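Local atomic coordinates of Tat (Twin-arginine translocation) pathway signal sequence containing protein (Mycobacterium tuberculosis, PDB entry 5IMU), a protein that is of unknown function, a conserved mycobacterial protein predicted to carry a twin-arginine translocation signal, represented here by its C-terminal fragment, which holds a bound potassium ion. Residues A23-W33 with I55-A63. Numbering follows the deposited sequence.
Sequences AVARQEPRISW and IPPHVRLPA
Gln27 and Arg60 meet through two hydrogen bonds between the Gln27 side-chain amide and the Arg60 backbone, by which the C-terminal end of helix 6-27 and the turn leading into strand 33-37 hold the irregular loop between strands 44-48 and 65-67 in this alpha/beta domain of the DUF5632 family. The evidence is a pair of bonds to one residue: Arg60 N donates to Gln27 OE1 at 2.8 Å, and Gln27 NE2 donates to Arg60 O at 2.7 Å. The second bond lies in the carbonyl plane on a lone pair of Arg60 O, whereas Arg60 N is tilted 32° from the plane of the Gln27 carbonyl. Gln27 NE2 also donates to Ala23 O one helical turn back, so three bonds fix the rotation of the amide. The Arg60 guanidinium leads away to a salt bridge with Asp111.

Apolar contacts lie between the two polar groups. Val59 spreads its two methyls: CG1, anti to the backbone N (chi1 173°), lies 3.9 Å from Val24 CG1, while CG2 approaches Glu28 CB at 3.7 Å. Both methyls also meet the six-membered end of the Trp33 indole, whose CZ3 lies near Ile55 CD1. Val24 CG1 reaches Pro62 CD at 3.7 Å, and Val24 CG2 sits over one indole face, toward its rim. The indole is steadied by its nearly straight NE1 bond to Glu28 O.

The second polar group is a His-carboxylate pair extended by an arginine. Arg30 grips Glu28 side-on, with NE to OE2 and NH2 to OE1, which probably favours an ionised Glu28; its backbone N adds a bond to OE2. Arg30 NH2 also bridges to Glu172 of helix 157-177. His58 NE2, the fourth donor to the carboxylate, meets the anti lone pair of Glu28 OE1 at 2.8 Å, with the oxygen 12° from the imidazole plane.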
ATOM      1  N   ALA A  23      -9.536   0.714  11.196  1.00 12.26           N
ATOM      2  CA  ALA A  23     -10.242   0.552   9.929  1.00 13.11           C
ATOM      3  C   ALA A  23      -9.395  -0.202   8.911  1.00 15.19           C
ATOM      4  O   ALA A  23      -9.906  -1.060   8.181  1.00 10.71           O
ATOM      5  CB  ALA A  23     -10.653   1.917   9.377  1.00 12.44           C
ATOM      6  N   VAL A  24      -8.098   0.107   8.832  1.00  7.30           N
ATOM      7  CA  VAL A  24      -7.247  -0.654   7.923  1.00 10.66           C
ATOM      8  C   VAL A  24      -6.832  -1.976   8.554  1.00 12.82           C
ATOM      9  O   VAL A  24      -6.646  -2.975   7.846  1.00 12.06           O
ATOM     10  CB  VAL A  24      -6.018   0.167   7.492  1.00 12.78           C
ATOM     11  CG1 VAL A  24      -6.443   1.351   6.640  1.00  9.91           C
ATOM     12  CG2 VAL A  24      -5.219   0.628   8.701  1.00 12.48           C
ATOM     13  N   ALA A  25      -6.698  -2.016   9.884  1.00 12.84           N
ATOM     14  CA  ALA A  25      -6.250  -3.237  10.542  1.00  9.53           C
ATOM     15  C   ALA A  25      -7.269  -4.358  10.389  1.00 14.07           C
ATOM     16  O   ALA A  25      -6.896  -5.514  10.174  1.00 10.33           O
ATOM     17  CB  ALA A  25      -5.959  -2.964  12.018  1.00 12.32           C
ATOM     18  N   ARG A  26      -8.564  -4.043  10.483  1.00 14.12           N
ATOM     19  CA  ARG A  26      -9.545  -5.111  10.333  1.00 12.23           C
ATOM     20  C   ARG A  26      -9.596  -5.644   8.906  1.00 13.78           C
ATOM     21  O   ARG A  26     -10.012  -6.789   8.703  1.00 13.54           O
ATOM     22  CB  ARG A  26     -10.934  -4.647  10.785  1.00 14.77           C
ATOM     23  CG  ARG A  26     -11.648  -3.686   9.857  1.00 15.37           C
ATOM     24  CD  ARG A  26     -13.090  -3.498  10.320  1.00 18.09           C
ATOM     25  NE  ARG A  26     -13.158  -3.165  11.741  1.00 14.69           N
ATOM     26  CZ  ARG A  26     -13.165  -1.924  12.216  1.00 19.50           C
ATOM     27  NH1 ARG A  26     -13.119  -0.895  11.383  1.00 14.48           N
ATOM     28  NH2 ARG A  26     -13.223  -1.712  13.525  1.00 16.19           N
ATOM     29  N   GLN A  27      -9.162  -4.853   7.920  1.00 11.12           N
ATOM     30  CA  GLN A  27      -9.046  -5.359   6.556  1.00 14.24           C
ATOM     31  C   GLN A  27      -7.837  -6.274   6.399  1.00 15.11           C
ATOM     32  O   GLN A  27      -7.890  -7.251   5.645  1.00 14.61           O
ATOM     33  CB  GLN A  27      -8.955  -4.201   5.561  1.00 12.09           C
ATOM     34  CG  GLN A  27     -10.184  -3.311   5.512  1.00 11.68           C
ATOM     35  CD  GLN A  27     -10.031  -2.174   4.520  1.00 14.98           C
ATOM     36  OE1 GLN A  27     -10.108  -2.380   3.309  1.00  9.40           O
ATOM     37  NE2 GLN A  27      -9.805  -0.967   5.029  1.00  8.41           N
ATOM     38  N   GLU A  28      -6.739  -5.970   7.088  1.00  9.88           N
ATOM     39  CA  GLU A  28      -5.531  -6.796   7.045  1.00 13.81           C
ATOM     40  C   GLU A  28      -4.860  -6.780   8.412  1.00 11.57           C
ATOM     41  O   GLU A  28      -3.941  -5.990   8.667  1.00 12.31           O
ATOM     42  CB  GLU A  28      -4.568  -6.317   5.958  1.00 10.03           C
ATOM     43  CG  GLU A  28      -3.371  -7.234   5.811  1.00 13.64           C
ATOM     44  CD  GLU A  28      -3.795  -8.688   5.715  1.00 15.62           C
ATOM     45  OE1 GLU A  28      -4.274  -9.088   4.635  1.00 10.69           O
ATOM     46  OE2 GLU A  28      -3.667  -9.423   6.720  1.00 15.31           O
ATOM     47  N   PRO A  29      -5.292  -7.658   9.324  1.00 13.02           N
ATOM     48  CA  PRO A  29      -4.758  -7.632  10.695  1.00 15.10           C
ATOM     49  C   PRO A  29      -3.423  -8.337  10.867  1.00 13.04           C
ATOM     50  O   PRO A  29      -2.832  -8.243  11.952  1.00 15.55           O
ATOM     51  CB  PRO A  29      -5.856  -8.337  11.500  1.00 17.32           C
ATOM     52  CG  PRO A  29      -6.462  -9.299  10.520  1.00 16.53           C
ATOM     53  CD  PRO A  29      -6.393  -8.626   9.169  1.00 15.82           C
ATOM     54  N   ARG A  30      -2.928  -9.029   9.845  1.00 13.64           N
ATOM     55  CA  ARG A  30      -1.707  -9.812   9.976  1.00 14.81           C
ATOM     56  C   ARG A  30      -0.440  -8.966   9.934  1.00 15.23           C
ATOM     57  O   ARG A  30       0.651  -9.512  10.131  1.00 14.77           O
ATOM     58  CB  ARG A  30      -1.659 -10.882   8.879  1.00 12.74           C
ATOM     59  CG  ARG A  30      -2.797 -11.893   8.964  1.00 11.07           C
ATOM     60  CD  ARG A  30      -2.786 -12.856   7.783  1.00 13.59           C
ATOM     61  NE  ARG A  30      -3.279 -12.231   6.559  1.00 15.18           N
ATOM     62  CZ  ARG A  30      -3.352 -12.846   5.382  1.00 22.17           C
ATOM     63  NH1 ARG A  30      -2.956 -14.107   5.265  1.00 17.88           N
ATOM     64  NH2 ARG A  30      -3.817 -12.201   4.321  1.00 13.03           N
ATOM     65  N   ILE A  31      -0.548  -7.657   9.695  1.00 15.28           N
ATOM     66  CA  ILE A  31       0.605  -6.768   9.664  1.00 13.24           C
ATOM     67  C   ILE A  31       0.346  -5.594  10.600  1.00 14.73           C
ATOM     68  O   ILE A  31      -0.795  -5.294  10.958  1.00 10.48           O
ATOM     69  CB  ILE A  31       0.918  -6.261   8.241  1.00 14.25           C
ATOM     70  CG1 ILE A  31      -0.216  -5.374   7.730  1.00 12.56           C
ATOM     71  CG2 ILE A  31       1.152  -7.433   7.299  1.00  9.84           C
ATOM     72  CD1 ILE A  31      -0.043  -4.946   6.283  1.00 11.22           C
ATOM     73  N   SER A  32       1.428  -4.921  10.988  1.00 10.39           N
ATOM     74  CA  SER A  32       1.336  -3.816  11.934  1.00 11.72           C
ATOM     75  C   SER A  32       1.023  -2.510  11.216  1.00 12.23           C
ATOM     76  O   SER A  32       1.501  -2.266  10.105  1.00 11.77           O
ATOM     77  CB  SER A  32       2.640  -3.676  12.724  1.00 11.31           C
ATOM     78  OG  SER A  32       2.830  -4.783  13.586  1.00 12.89           O
ATOM     79  N   TRP A  33       0.213  -1.670  11.863  1.00 11.29           N
ATOM     80  CA  TRP A  33      -0.202  -0.385  11.321  1.00  9.46           C
ATOM     81  C   TRP A  33       0.013   0.708  12.357  1.00  9.81           C
ATOM     82  O   TRP A  33       0.049   0.445  13.561  1.00 11.65           O
ATOM     83  CB  TRP A  33      -1.687  -0.384  10.920  1.00  8.56           C
ATOM     84  CG  TRP A  33      -2.077  -1.373   9.861  1.00 15.87           C
ATOM     85  CD1 TRP A  33      -2.510  -2.654  10.055  1.00 11.04           C
ATOM     86  CD2 TRP A  33      -2.112  -1.149   8.447  1.00 13.53           C
ATOM     87  NE1 TRP A  33      -2.796  -3.246   8.848  1.00  8.70           N
ATOM     88  CE2 TRP A  33      -2.561  -2.341   7.845  1.00 12.74           C
ATOM     89  CE3 TRP A  33      -1.801  -0.057   7.629  1.00 12.99           C
ATOM     90  CZ2 TRP A  33      -2.704  -2.474   6.465  1.00 13.35           C
ATOM     91  CZ3 TRP A  33      -1.945  -0.191   6.259  1.00 12.70           C
ATOM     92  CH2 TRP A  33      -2.393  -1.390   5.692  1.00  9.32           C
ATOM     93  N   ILE A  55       1.378   0.671   0.769  1.00 10.32           N
ATOM     94  CA  ILE A  55       0.103   0.144   1.251  1.00 10.51           C
ATOM     95  C   ILE A  55      -0.385  -0.888   0.249  1.00  7.46           C
ATOM     96  O   ILE A  55      -0.543  -0.566  -0.939  1.00  8.34           O
ATOM     97  CB  ILE A  55      -0.938   1.258   1.453  1.00  9.31           C
ATOM     98  CG1 ILE A  55      -0.364   2.398   2.299  1.00 12.11           C
ATOM     99  CG2 ILE A  55      -2.192   0.696   2.108  1.00 10.54           C
ATOM    100  CD1 ILE A  55       0.183   1.959   3.642  1.00 10.99           C
ATOM    101  N   PRO A  56      -0.646  -2.134   0.660  1.00 11.23           N
ATOM    102  CA  PRO A  56      -1.008  -3.167  -0.305  1.00 13.48           C
ATOM    103  C   PRO A  56      -2.367  -2.880  -0.939  1.00 12.41           C
ATOM    104  O   PRO A  56      -3.207  -2.192  -0.337  1.00 12.61           O
ATOM    105  CB  PRO A  56      -1.038  -4.453   0.537  1.00 10.10           C
ATOM    106  CG  PRO A  56      -1.271  -3.981   1.938  1.00 14.12           C
ATOM    107  CD  PRO A  56      -0.552  -2.666   2.035  1.00 11.84           C
ATOM    108  N   PRO A  57      -2.615  -3.400  -2.143  1.00 12.93           N
ATOM    109  CA  PRO A  57      -3.825  -2.985  -2.879  1.00 13.19           C
ATOM    110  C   PRO A  57      -5.129  -3.464  -2.264  1.00 12.61           C
ATOM    111  O   PRO A  57      -6.167  -2.828  -2.490  1.00 15.09           O
ATOM    112  CB  PRO A  57      -3.617  -3.591  -4.277  1.00 16.98           C
ATOM    113  CG  PRO A  57      -2.178  -4.001  -4.338  1.00 15.91           C
ATOM    114  CD  PRO A  57      -1.773  -4.310  -2.933  1.00 14.35           C
ATOM    115  N   HIS A  58      -5.127  -4.557  -1.505  1.00 12.66           N
ATOM    116  CA  HIS A  58      -6.389  -5.090  -1.005  1.00 11.91           C
ATOM    117  C   HIS A  58      -6.899  -4.356   0.228  1.00 12.31           C
ATOM    118  O   HIS A  58      -7.958  -4.721   0.750  1.00 14.49           O
ATOM    119  CB  HIS A  58      -6.260  -6.590  -0.713  1.00 11.61           C
ATOM    120  CG  HIS A  58      -5.362  -6.915   0.441  1.00 11.38           C
ATOM    121  ND1 HIS A  58      -4.000  -6.704   0.408  1.00 10.80           N
ATOM    122  CD2 HIS A  58      -5.632  -7.453   1.654  1.00  9.66           C
ATOM    123  CE1 HIS A  58      -3.470  -7.088   1.556  1.00 13.36           C
ATOM    124  NE2 HIS A  58      -4.437  -7.547   2.330  1.00 15.57           N
ATOM    125  N   VAL A  59      -6.191  -3.332   0.696  1.00  9.95           N
ATOM    126  CA  VAL A  59      -6.618  -2.526   1.835  1.00 11.49           C
ATOM    127  C   VAL A  59      -7.148  -1.201   1.306  1.00 10.34           C
ATOM    128  O   VAL A  59      -6.425  -0.464   0.626  1.00 11.10           O
ATOM    129  CB  VAL A  59      -5.469  -2.301   2.829  1.00  9.32           C
ATOM    130  CG1 VAL A  59      -5.897  -1.324   3.920  1.00  9.72           C
ATOM    131  CG2 VAL A  59      -5.031  -3.622   3.434  1.00 12.54           C
ATOM    132  N   ARG A  60      -8.412  -0.906   1.608  1.00 11.16           N
ATOM    133  CA  ARG A  60      -9.012   0.376   1.268  1.00 11.51           C
ATOM    134  C   ARG A  60      -8.760   1.372   2.393  1.00  9.15           C
ATOM    135  O   ARG A  60      -8.826   1.020   3.574  1.00 11.74           O
ATOM    136  CB  ARG A  60     -10.514   0.223   1.015  1.00 10.89           C
ATOM    137  CG  ARG A  60     -10.860  -0.851  -0.003  1.00 19.22           C
ATOM    138  CD  ARG A  60     -10.305  -0.500  -1.372  1.00 19.00           C
ATOM    139  NE  ARG A  60     -11.064   0.570  -2.009  1.00 23.18           N
ATOM    140  CZ  ARG A  60     -10.597   1.335  -2.991  1.00 15.86           C
ATOM    141  NH1 ARG A  60      -9.363   1.154  -3.444  1.00 21.77           N
ATOM    142  NH2 ARG A  60     -11.358   2.285  -3.516  1.00 14.37           N
ATOM    143  N   LEU A  61      -8.463   2.638   2.011  1.00 12.14           N
ATOM    144  CA  LEU A  61      -7.979   3.644   2.948  1.00 11.03           C
ATOM    145  C   LEU A  61      -9.094   4.584   3.388  1.00 11.89           C
ATOM    146  O   LEU A  61      -9.947   4.961   2.577  1.00 13.16           O
ATOM    147  CB  LEU A  61      -6.853   4.463   2.313  1.00 10.13           C
ATOM    148  CG  LEU A  61      -5.586   3.666   2.010  1.00 12.85           C
ATOM    149  CD1 LEU A  61      -4.609   4.484   1.184  1.00 11.46           C
ATOM    150  CD2 LEU A  61      -4.935   3.199   3.298  1.00 13.88           C
ATOM    151  N   PRO A  62      -9.098   4.968   4.665  1.00 11.71           N
ATOM    152  CA  PRO A  62     -10.049   5.983   5.129  1.00 11.77           C
ATOM    153  C   PRO A  62      -9.807   7.326   4.456  1.00 14.50           C
ATOM    154  O   PRO A  62      -8.737   7.603   3.908  1.00 13.45           O
ATOM    155  CB  PRO A  62      -9.780   6.062   6.638  1.00 10.12           C
ATOM    156  CG  PRO A  62      -9.178   4.749   6.982  1.00 12.67           C
ATOM    157  CD  PRO A  62      -8.369   4.344   5.782  1.00 13.06           C
ATOM    158  N   ALA A  63     -10.835   8.167   4.505  1.00  9.06           N
ATOM    159  CA  ALA A  63     -10.759   9.486   3.894  1.00 12.57           C
ATOM    160  C   ALA A  63      -9.672  10.334   4.546  1.00 15.60           C
ATOM    161  O   ALA A  63      -9.421  10.240   5.751  1.00 12.63           O
ATOM    162  CB  ALA A  63     -12.114  10.189   4.003  1.00 18.68           C
TER